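Local coordinates for protein proteasome accessory factor B/C (PafBC) (Paenarthrobacter aurescens, PDB 6SJ9) that regulates transcription in the bacterial response to DNA damage, probably binding DNA through its winged helix-turn-helix domains and sensing a signal through its WYL domains, at residues Leu507-Leu512 with Leu551-Ser556; Val546-Leu551 with Leu578-Glu583; Gly502-Leu507 with Glu519-Pro524. All blocks are in the same frame, centred on the assembly; numbering follows the deposited sequence.

Contact 1: Leu507-Leu512 with Leu551-Ser556; sequences LRYFSL and LDRVES
The carbonyl oxygen of Phe510 is gripped side-on by Arg553, whose NH2 and NE donate to it at 2.8 Å and 3.0 Å from Phe510 O. It lies at the edge of the guanidinium, close to its plane, although NE arrives well above the carbonyl plane. The grip holds the end of strand 503-510, just beyond a classic beta bulge by which the strand pairs with outermost strand 554-560 in the Sm-like sheet of a WYL domain. At the bulge Glu555 and Ser556 both face Arg508: Glu555 N binds Arg508 O at 2.8 Å, Ser556 N reaches the same oxygen weakly, and Arg508 N returns a nearly straight bond to Ser556 O. Phe510 N bonds Arg553 O at 2.9 Å. The Arg553 side chain bends sharply at chi3 (20°), which folds the guanidinium back between two layers, with the Tyr509 ring over one face, the planes 22° apart, and the Ser511-Leu512 backbone over the other. Through NH1 the guanidinium also forms a salt bridge with Asp584, which probably helps fix it. Glu555 CB sits over one face of the Phe510 ring, 3.8 Å from its centroid.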
loop_
_atom_site.group_PDB
_atom_site.type_symbol
_atom_site.label_atom_id
_atom_site.label_comp_id
_atom_site.label_asym_id
_atom_site.label_seq_id
_atom_site.Cartn_x
_atom_site.Cartn_y
_atom_site.Cartn_z
ATOM N N LEU A 507 -0.431 -16.131 28.232
ATOM C CA LEU A 507 -0.767 -14.746 27.942
ATOM C C LEU A 507 -2.234 -14.500 28.273
ATOM O O LEU A 507 -3.120 -15.284 27.883
ATOM C CB LEU A 507 -0.500 -14.427 26.467
ATOM C CG LEU A 507 -1.196 -13.179 25.953
ATOM C CD1 LEU A 507 -0.598 -11.893 26.609
ATOM C CD2 LEU A 507 -1.070 -13.202 24.402
ATOM N N ARG A 508 -2.482 -13.436 29.004
ATOM C CA ARG A 508 -3.817 -12.877 29.206
ATOM C C ARG A 508 -3.874 -11.563 28.441
ATOM O O ARG A 508 -3.110 -10.647 28.728
ATOM C CB ARG A 508 -4.117 -12.675 30.681
ATOM C CG ARG A 508 -4.447 -14.036 31.357
ATOM C CD ARG A 508 -4.651 -13.758 32.808
ATOM N NE ARG A 508 -4.738 -14.962 33.577
ATOM C CZ ARG A 508 -4.565 -14.964 34.893
ATOM N NH1 ARG A 508 -4.286 -13.811 35.506
ATOM N NH2 ARG A 508 -4.673 -16.099 35.582
ATOM N N TYR A 509 -4.696 -11.508 27.407
ATOM C CA TYR A 509 -4.662 -10.410 26.451
ATOM C C TYR A 509 -5.985 -9.671 26.572
ATOM O O TYR A 509 -7.027 -10.293 26.435
ATOM C CB TYR A 509 -4.464 -10.964 25.046
ATOM C CG TYR A 509 -4.125 -9.940 23.994
ATOM C CD1 TYR A 509 -2.958 -9.201 24.080
ATOM C CD2 TYR A 509 -4.942 -9.758 22.873
ATOM C CE1 TYR A 509 -2.592 -8.259 23.110
ATOM C CE2 TYR A 509 -4.596 -8.780 21.891
ATOM C CZ TYR A 509 -3.414 -8.045 22.026
ATOM O OH TYR A 509 -3.004 -7.126 21.060
ATOM N N PHE A 510 -5.938 -8.353 26.835
ATOM C CA PHE A 510 -7.149 -7.533 26.891
ATOM C C PHE A 510 -7.876 -7.511 25.546
ATOM O O PHE A 510 -7.266 -7.450 24.487
ATOM C CB PHE A 510 -6.828 -6.082 27.267
ATOM C CG PHE A 510 -6.547 -5.873 28.718
ATOM C CD1 PHE A 510 -7.503 -6.103 29.659
ATOM C CD2 PHE A 510 -5.304 -5.379 29.117
ATOM C CE1 PHE A 510 -7.237 -5.918 30.977
ATOM C CE2 PHE A 510 -5.033 -5.160 30.412
ATOM C CZ PHE A 510 -6.004 -5.437 31.357
ATOM N N SER A 511 -9.192 -7.547 25.597
ATOM C CA SER A 511 -9.990 -7.248 24.424
ATOM C C SER A 511 -9.863 -5.760 24.067
ATOM O O SER A 511 -9.293 -4.957 24.811
ATOM C CB SER A 511 -11.442 -7.582 24.690
ATOM O OG SER A 511 -11.848 -6.678 25.708
ATOM N N LEU A 512 -10.427 -5.384 22.918
ATOM C CA LEU A 512 -10.297 -3.995 22.477
ATOM C C LEU A 512 -10.789 -3.012 23.540
ATOM O O LEU A 512 -10.075 -2.074 23.900
ATOM C CB LEU A 512 -11.052 -3.788 21.160
ATOM C CG LEU A 512 -10.912 -2.410 20.501
ATOM C CD1 LEU A 512 -9.446 -1.932 20.475
ATOM C CD2 LEU A 512 -11.456 -2.482 19.079
ATOM N N LEU A 551 1.842 -5.011 22.740
ATOM C CA LEU A 551 2.374 -5.060 24.096
ATOM C C LEU A 551 1.465 -4.312 25.058
ATOM O O LEU A 551 1.235 -4.758 26.202
ATOM C CB LEU A 551 3.787 -4.476 24.125
ATOM C CG LEU A 551 4.612 -4.821 25.367
ATOM C CD1 LEU A 551 4.817 -6.292 25.409
ATOM C CD2 LEU A 551 5.969 -4.173 25.254
ATOM N N ASP A 552 0.908 -3.181 24.613
ATOM C CA ASP A 552 0.136 -2.384 25.545
ATOM C C ASP A 552 -1.223 -2.974 25.743
ATOM O O ASP A 552 -2.038 -2.339 26.408
ATOM C CB ASP A 552 0.006 -0.897 25.099
ATOM C CG ASP A 552 -0.820 -0.683 23.808
ATOM O OD1 ASP A 552 -1.600 -1.554 23.347
ATOM O OD2 ASP A 552 -0.699 0.430 23.236
ATOM N N ARG A 553 -1.490 -4.172 25.186
ATOM C CA ARG A 553 -2.730 -4.876 25.514
ATOM C C ARG A 553 -2.501 -6.122 26.349
ATOM O O ARG A 553 -3.457 -6.829 26.648
ATOM C CB ARG A 553 -3.553 -5.197 24.253
ATOM C CG ARG A 553 -4.184 -3.891 23.817
ATOM C CD ARG A 553 -5.393 -3.959 22.942
ATOM N NE ARG A 553 -6.166 -5.200 22.921
ATOM C CZ ARG A 553 -6.892 -5.513 21.856
ATOM N NH1 ARG A 553 -6.896 -4.663 20.833
ATOM N NH2 ARG A 553 -7.591 -6.626 21.793
ATOM N N VAL A 554 -1.267 -6.385 26.762
ATOM C CA VAL A 554 -1.015 -7.511 27.632
ATOM C C VAL A 554 -1.556 -7.209 29.011
ATOM O O VAL A 554 -1.163 -6.219 29.635
ATOM C CB VAL A 554 0.489 -7.804 27.684
ATOM C CG1 VAL A 554 0.806 -8.802 28.811
ATOM C CG2 VAL A 554 0.916 -8.346 26.340
ATOM N N GLU A 555 -2.389 -8.104 29.535
ATOM C CA GLU A 555 -2.738 -7.967 30.947
ATOM C C GLU A 555 -1.709 -8.665 31.812
ATOM O O GLU A 555 -1.255 -8.096 32.801
ATOM C CB GLU A 555 -4.119 -8.525 31.259
ATOM C CG GLU A 555 -4.652 -8.043 32.608
ATOM C CD GLU A 555 -4.478 -9.056 33.719
ATOM O OE1 GLU A 555 -4.256 -8.629 34.874
ATOM O OE2 GLU A 555 -4.582 -10.279 33.452
ATOM N N SER A 556 -1.272 -9.857 31.424
ATOM C CA SER A 556 -0.153 -10.441 32.147
ATOM C C SER A 556 0.445 -11.527 31.278
ATOM O O SER A 556 -0.227 -12.093 30.404
ATOM C CB SER A 556 -0.589 -10.997 33.517
ATOM O OG SER A 556 -1.374 -12.134 33.309
#

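Contact 2: Val546-Leu551 with Leu578-Glu583; sequences VRNFRL and LFTPGE
Segment 546-551 of strand 545-550 and the irregular loop 578-583 make no beta bridge; their backbones come closest at Arg547 and Thr580, with CA atoms 5.8 Å apart, and side chains and water span the gap. This is a compact case of a loop docked on the outermost strand of a sheet by a few specific bonds. Asn548 ND2 gives a hydrogen bond to Thr580 OG1 at 2.8 Å, the hydroxyl lying near the amide plane, while Asn548 OD1 turns to Tyr528, so both ends of the amide are engaged and its rotation is fixed. With chi1 at 55°, Thr580 holds OG1 between its own backbone N and carbonyl carbon, and the methyl CG2 is directed beside Val546 O, 3.6 Å away. One water accepts from Asn548 N, donates to Pro581 O and bonds Thr580 OG1; a second donates to Asn548 O and accepts from Glu583 N, at 3.0 Å. Arg547 bends at chi2 (-77°) and sets its guanidinium so that Pro581 CG stands over the centre of one face, 3.6 Å from Arg547 CZ. Arg547 NH1 also donates to Val546 O at 3.0 Å from above the carbonyl plane, which limits its turning. Shortened to an alanine, this position is likely to leave Pro581 CG without the flat group it packs on and Val546 O without this donor. Strand 533-540 pairs with the other edge of strand 545-550, while Leu578 and Phe579 reach helix 95-118, placing the loop between the WYL sheet and that helix.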
loop_
_atom_site.group_PDB
_atom_site.type_symbol
_atom_site.label_atom_id
_atom_site.label_comp_id
_atom_site.label_asym_id
_atom_site.label_seq_id
_atom_site.Cartn_x
_atom_site.Cartn_y
_atom_site.Cartn_z
ATOM N N VAL A 546 0.216 -18.097 13.894
ATOM C CA VAL A 546 1.031 -16.968 14.319
ATOM C C VAL A 546 0.115 -15.761 14.374
ATOM O O VAL A 546 -0.703 -15.555 13.476
ATOM C CB VAL A 546 2.217 -16.755 13.356
ATOM C CG1 VAL A 546 2.966 -15.506 13.742
ATOM C CG2 VAL A 546 3.211 -17.978 13.404
ATOM N N ARG A 547 0.167 -15.026 15.478
ATOM C CA ARG A 547 -0.533 -13.764 15.594
ATOM C C ARG A 547 0.453 -12.706 16.045
ATOM O O ARG A 547 1.542 -13.025 16.539
ATOM C CB ARG A 547 -1.693 -13.849 16.601
ATOM C CG ARG A 547 -2.769 -14.884 16.231
ATOM C CD ARG A 547 -3.640 -14.315 15.126
ATOM N NE ARG A 547 -4.758 -15.168 14.721
ATOM C CZ ARG A 547 -4.663 -16.281 13.993
ATOM N NH1 ARG A 547 -3.485 -16.751 13.570
ATOM N NH2 ARG A 547 -5.770 -16.946 13.690
ATOM N N ASN A 548 0.045 -11.437 15.905
ATOM C CA ASN A 548 0.844 -10.295 16.321
ATOM C C ASN A 548 0.024 -9.514 17.304
ATOM O O ASN A 548 -1.048 -9.028 16.954
ATOM C CB ASN A 548 1.251 -9.423 15.111
ATOM C CG ASN A 548 2.268 -10.121 14.288
ATOM O OD1 ASN A 548 3.457 -9.950 14.527
ATOM N ND2 ASN A 548 1.839 -11.010 13.403
ATOM N N PHE A 549 0.535 -9.404 18.525
ATOM C CA PHE A 549 -0.168 -8.799 19.640
ATOM C C PHE A 549 0.462 -7.451 19.977
ATOM O O PHE A 549 1.663 -7.236 19.769
ATOM C CB PHE A 549 -0.077 -9.726 20.876
ATOM C CG PHE A 549 -0.689 -11.149 20.668
ATOM C CD1 PHE A 549 0.101 -12.214 20.274
ATOM C CD2 PHE A 549 -2.017 -11.394 20.956
ATOM C CE1 PHE A 549 -0.446 -13.525 20.143
ATOM C CE2 PHE A 549 -2.590 -12.689 20.814
ATOM C CZ PHE A 549 -1.814 -13.741 20.395
ATOM N N ARG A 550 -0.340 -6.580 20.568
ATOM C CA ARG A 550 0.124 -5.287 21.050
ATOM C C ARG A 550 0.602 -5.433 22.484
ATOM O O ARG A 550 -0.152 -5.910 23.340
ATOM C CB ARG A 550 -0.993 -4.236 20.996
ATOM C CG ARG A 550 -1.437 -3.832 19.565
ATOM C CD ARG A 550 -2.554 -2.783 19.583
ATOM N NE ARG A 550 -2.209 -1.556 20.332
ATOM C CZ ARG A 550 -1.669 -0.460 19.775
ATOM N NH1 ARG A 550 -1.427 -0.422 18.462
ATOM N NH2 ARG A 550 -1.371 0.611 20.533
ATOM N N LEU A 551 1.842 -5.011 22.740
ATOM C CA LEU A 551 2.374 -5.060 24.096
ATOM C C LEU A 551 1.465 -4.312 25.058
ATOM O O LEU A 551 1.235 -4.758 26.202
ATOM C CB LEU A 551 3.787 -4.476 24.125
ATOM C CG LEU A 551 4.612 -4.821 25.367
ATOM C CD1 LEU A 551 4.817 -6.292 25.409
ATOM C CD2 LEU A 551 5.969 -4.173 25.254
ATOM N N LEU A 578 2.588 -7.782 9.345
ATOM C CA LEU A 578 1.470 -6.856 9.161
ATOM C C LEU A 578 0.274 -7.510 8.497
ATOM O O LEU A 578 -0.672 -6.797 8.135
ATOM C CB LEU A 578 1.895 -5.641 8.304
ATOM C CG LEU A 578 2.861 -4.731 9.048
ATOM C CD1 LEU A 578 3.361 -3.586 8.177
ATOM C CD2 LEU A 578 2.086 -4.184 10.279
ATOM N N PHE A 579 0.325 -8.813 8.233
ATOM C CA PHE A 579 -0.727 -9.488 7.493
ATOM C C PHE A 579 -1.458 -10.602 8.268
ATOM O O PHE A 579 -2.405 -11.205 7.724
ATOM C CB PHE A 579 -0.137 -10.027 6.186
ATOM C CG PHE A 579 0.334 -8.939 5.232
ATOM C CD1 PHE A 579 1.614 -8.449 5.305
ATOM C CD2 PHE A 579 -0.552 -8.353 4.331
ATOM C CE1 PHE A 579 2.076 -7.474 4.440
ATOM C CE2 PHE A 579 -0.109 -7.375 3.407
ATOM C CZ PHE A 579 1.213 -6.919 3.474
ATOM N N THR A 580 -1.050 -10.922 9.493
ATOM C CA THR A 580 -1.762 -11.964 10.256
ATOM C C THR A 580 -3.164 -11.489 10.624
ATOM O O THR A 580 -3.384 -10.294 10.781
ATOM C CB THR A 580 -0.990 -12.363 11.519
ATOM O OG1 THR A 580 -0.721 -11.210 12.315
ATOM C CG2 THR A 580 0.327 -13.012 11.176
ATOM N N PRO A 581 -4.150 -12.393 10.720
ATOM C CA PRO A 581 -5.481 -11.955 11.186
ATOM C C PRO A 581 -5.344 -11.317 12.554
ATOM O O PRO A 581 -4.530 -11.758 13.366
ATOM C CB PRO A 581 -6.317 -13.243 11.236
ATOM C CG PRO A 581 -5.407 -14.340 11.041
ATOM C CD PRO A 581 -4.101 -13.851 10.499
ATOM N N GLY A 582 -6.066 -10.198 12.750
ATOM C CA GLY A 582 -6.057 -9.476 14.017
ATOM C C GLY A 582 -7.062 -10.027 15.044
ATOM O O GLY A 582 -8.116 -10.566 14.707
ATOM N N GLU A 583 -6.710 -9.873 16.320
ATOM C CA GLU A 583 -7.576 -10.317 17.404
ATOM C C GLU A 583 -8.957 -9.658 17.334
ATOM O O GLU A 583 -9.965 -10.274 17.672
ATOM C CB GLU A 583 -6.900 -9.981 18.736
ATOM C CG GLU A 583 -7.833 -10.283 19.978
ATOM C CD GLU A 583 -8.045 -11.799 20.200
ATOM O OE1 GLU A 583 -7.235 -12.621 19.705
ATOM O OE2 GLU A 583 -9.050 -12.174 20.833
HETATM O O HOH W 1 -2.225 -10.750 14.376
HETATM O O HOH W 2 -4.150 -8.551 17.091
#

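Contact 3: Gly502-Leu507 with Glu519-Pro524; sequences GRQLRL and ERDVDP
A beta hairpin of the WYL domain, formed by strands 503-510 and 517-530, supplies this contact and illustrates how an antiparallel sheet sorts its chemistry by face. The strand segments run 158° apart. Leu505 pairs with Val522 and Leu507 with Arg520 as hydrogen-bonded pairs, the shortest link being Leu507 N to Arg520 O at 2.7 Å; between them Arg506 and Asp521 form a non-hydrogen-bonded pair. One face, with Leu505, Leu507 and Val522, is largely apolar: Leu507 CD2 lies 4.2 Å from Val522 CG1, and Leu505 CD1 meets Pro524 CG at 3.9 Å, the two side chains crossing at about a right angle. Ala498 of helix 489-501 packs against both Leu505 and Pro524. The exception on this face is Arg520, which runs alongside Leu507 and carries its charge on to Glu583.

The Arg506 face is polar. Its chain turns at chi2 (65°) to run along the neighbouring strand, where the guanidinium meets two carboxylates. Arg506 NH2 makes a salt bridge with Glu519 OE1 at 2.8 Å, the hydrogen bond within it weak (141°), and the Glu519 CG methylene lies over a guanidinium face. Asp521 OD1 sits at the edge, 3.4 Å from Arg506 NH1, a longer and weak bridge. Farther along, Gln504 NE2 donates to the syn side of Asp523 OD1 at 2.9 Å; Gln504 OE1 is taken by Asn560, and Asp523 OD2 by Ser565, so both buried polar groups are satisfied at either end. Arg506 probably offsets the repulsion between the Glu519 and Asp521 carboxylates and helps keep them ionised; Glu519 OE2 has a second cation in Arg508.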
loop_
_atom_site.group_PDB
_atom_site.type_symbol
_atom_site.label_atom_id
_atom_site.label_comp_id
_atom_site.label_asym_id
_atom_site.label_seq_id
_atom_site.Cartn_x
_atom_site.Cartn_y
_atom_site.Cartn_z
ATOM N N GLY A 502 13.782 -19.757 25.105
ATOM C CA GLY A 502 12.985 -20.823 24.510
ATOM C C GLY A 502 11.770 -21.225 25.350
ATOM O O GLY A 502 11.402 -22.399 25.360
ATOM N N ARG A 503 11.158 -20.285 26.081
ATOM C CA ARG A 503 10.042 -20.597 26.998
ATOM C C ARG A 503 8.687 -20.205 26.417
ATOM O O ARG A 503 8.493 -19.069 25.955
ATOM C CB ARG A 503 10.170 -19.869 28.356
ATOM C CG ARG A 503 11.498 -20.100 29.074
ATOM C CD ARG A 503 11.545 -19.413 30.451
ATOM N NE ARG A 503 12.901 -19.562 30.945
ATOM C CZ ARG A 503 13.375 -20.667 31.539
ATOM N NH1 ARG A 503 12.586 -21.737 31.778
ATOM N NH2 ARG A 503 14.664 -20.713 31.867
ATOM N N GLN A 504 7.729 -21.089 26.602
ATOM C CA GLN A 504 6.341 -20.766 26.319
ATOM C C GLN A 504 5.777 -19.816 27.386
ATOM O O GLN A 504 6.196 -19.820 28.552
ATOM C CB GLN A 504 5.529 -22.062 26.274
ATOM C CG GLN A 504 4.575 -22.106 25.172
ATOM C CD GLN A 504 3.808 -23.407 25.088
ATOM O OE1 GLN A 504 3.119 -23.769 26.005
ATOM N NE2 GLN A 504 3.933 -24.104 23.966
ATOM N N LEU A 505 4.801 -19.003 26.984
ATOM C CA LEU A 505 4.169 -18.050 27.891
ATOM C C LEU A 505 2.671 -18.289 27.941
ATOM O O LEU A 505 2.034 -18.555 26.926
ATOM C CB LEU A 505 4.434 -16.587 27.457
ATOM C CG LEU A 505 5.904 -16.127 27.567
ATOM C CD1 LEU A 505 6.127 -14.751 26.968
ATOM C CD2 LEU A 505 6.255 -15.998 29.075
ATOM N N ARG A 506 2.126 -18.153 29.123
ATOM C CA ARG A 506 0.697 -17.994 29.306
ATOM C C ARG A 506 0.378 -16.507 29.216
ATOM O O ARG A 506 0.830 -15.736 30.055
ATOM C CB ARG A 506 0.260 -18.487 30.679
ATOM C CG ARG A 506 -1.267 -18.498 30.895
ATOM C CD ARG A 506 -1.938 -19.482 29.979
ATOM N NE ARG A 506 -3.327 -19.772 30.367
ATOM C CZ ARG A 506 -4.157 -20.484 29.621
ATOM N NH1 ARG A 506 -3.724 -20.979 28.466
ATOM N NH2 ARG A 506 -5.408 -20.696 30.034
ATOM N N LEU A 507 -0.431 -16.131 28.232
ATOM C CA LEU A 507 -0.767 -14.746 27.942
ATOM C C LEU A 507 -2.234 -14.500 28.273
ATOM O O LEU A 507 -3.120 -15.284 27.883
ATOM C CB LEU A 507 -0.500 -14.427 26.467
ATOM C CG LEU A 507 -1.196 -13.179 25.953
ATOM C CD1 LEU A 507 -0.598 -11.893 26.609
ATOM C CD2 LEU A 507 -1.070 -13.202 24.402
ATOM N N GLU A 519 -7.305 -15.819 27.316
ATOM C CA GLU A 519 -6.203 -16.516 27.954
ATOM C C GLU A 519 -5.691 -17.579 26.998
ATOM O O GLU A 519 -6.481 -18.368 26.471
ATOM C CB GLU A 519 -6.664 -17.140 29.286
ATOM C CG GLU A 519 -5.528 -17.444 30.269
ATOM C CD GLU A 519 -5.958 -18.150 31.609
ATOM O OE1 GLU A 519 -6.906 -19.011 31.629
ATOM O OE2 GLU A 519 -5.356 -17.781 32.654
ATOM N N ARG A 520 -4.376 -17.616 26.788
ATOM C CA ARG A 520 -3.842 -18.507 25.784
ATOM C C ARG A 520 -2.358 -18.727 26.009
ATOM O O ARG A 520 -1.661 -17.839 26.502
ATOM C CB ARG A 520 -4.039 -17.937 24.389
ATOM C CG ARG A 520 -3.503 -16.500 24.338
ATOM C CD ARG A 520 -3.766 -15.985 22.971
ATOM N NE ARG A 520 -4.870 -15.104 22.924
ATOM C CZ ARG A 520 -5.441 -14.685 21.798
ATOM N NH1 ARG A 520 -6.394 -13.797 21.897
ATOM N NH2 ARG A 520 -5.087 -15.141 20.602
ATOM N N ASP A 521 -1.895 -19.918 25.615
ATOM C CA ASP A 521 -0.480 -20.275 25.581
ATOM C C ASP A 521 0.104 -19.825 24.255
ATOM O O ASP A 521 -0.494 -20.078 23.208
ATOM C CB ASP A 521 -0.305 -21.801 25.730
ATOM C CG ASP A 521 -0.670 -22.285 27.158
ATOM O OD1 ASP A 521 -0.391 -21.579 28.164
ATOM O OD2 ASP A 521 -1.259 -23.344 27.244
ATOM N N VAL A 522 1.242 -19.127 24.293
ATOM C CA VAL A 522 1.910 -18.660 23.079
ATOM C C VAL A 522 3.403 -18.979 23.115
ATOM O O VAL A 522 4.038 -18.981 24.175
ATOM C CB VAL A 522 1.706 -17.146 22.842
ATOM C CG1 VAL A 522 0.297 -16.841 22.944
ATOM C CG2 VAL A 522 2.447 -16.304 23.889
ATOM N N ASP A 523 3.960 -19.232 21.927
ATOM C CA ASP A 523 5.395 -19.325 21.721
ATOM C C ASP A 523 5.829 -17.954 21.254
ATOM O O ASP A 523 5.589 -17.603 20.091
ATOM C CB ASP A 523 5.765 -20.381 20.668
ATOM C CG ASP A 523 5.274 -21.789 21.023
ATOM O OD1 ASP A 523 5.313 -22.195 22.218
ATOM O OD2 ASP A 523 4.931 -22.531 20.073
ATOM N N PRO A 524 6.443 -17.139 22.102
ATOM C CA PRO A 524 6.928 -15.823 21.647
ATOM C C PRO A 524 8.032 -15.983 20.613
ATOM O O PRO A 524 8.941 -16.793 20.769
ATOM C CB PRO A 524 7.453 -15.163 22.924
ATOM C CG PRO A 524 7.787 -16.302 23.812
ATOM C CD PRO A 524 6.753 -17.392 23.525
#

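Reading from the N terminus, contact 3 comes first and closes the hairpin between 502-507 and 519-524. Contact 1 begins at Leu507, where contact 3's first segment ends, and closes a longer loop that brings 551-556 back to the other edge of strand 503-510; the two therefore cross along the chain. Contact 2 opens at 546-551, before contact 1 has closed, so these also cross and share Leu551, whereas contacts 3 and 2 follow in series. Space joins what sequence separates: Tyr509 OH probably bonds Arg550 N, Arg508 bridges to Glu519, and Arg520 to Glu583. Together they tie both outermost strands of the five-stranded sheet to the 503-510/517-530 hairpin and to the loop leading into strand 586-592.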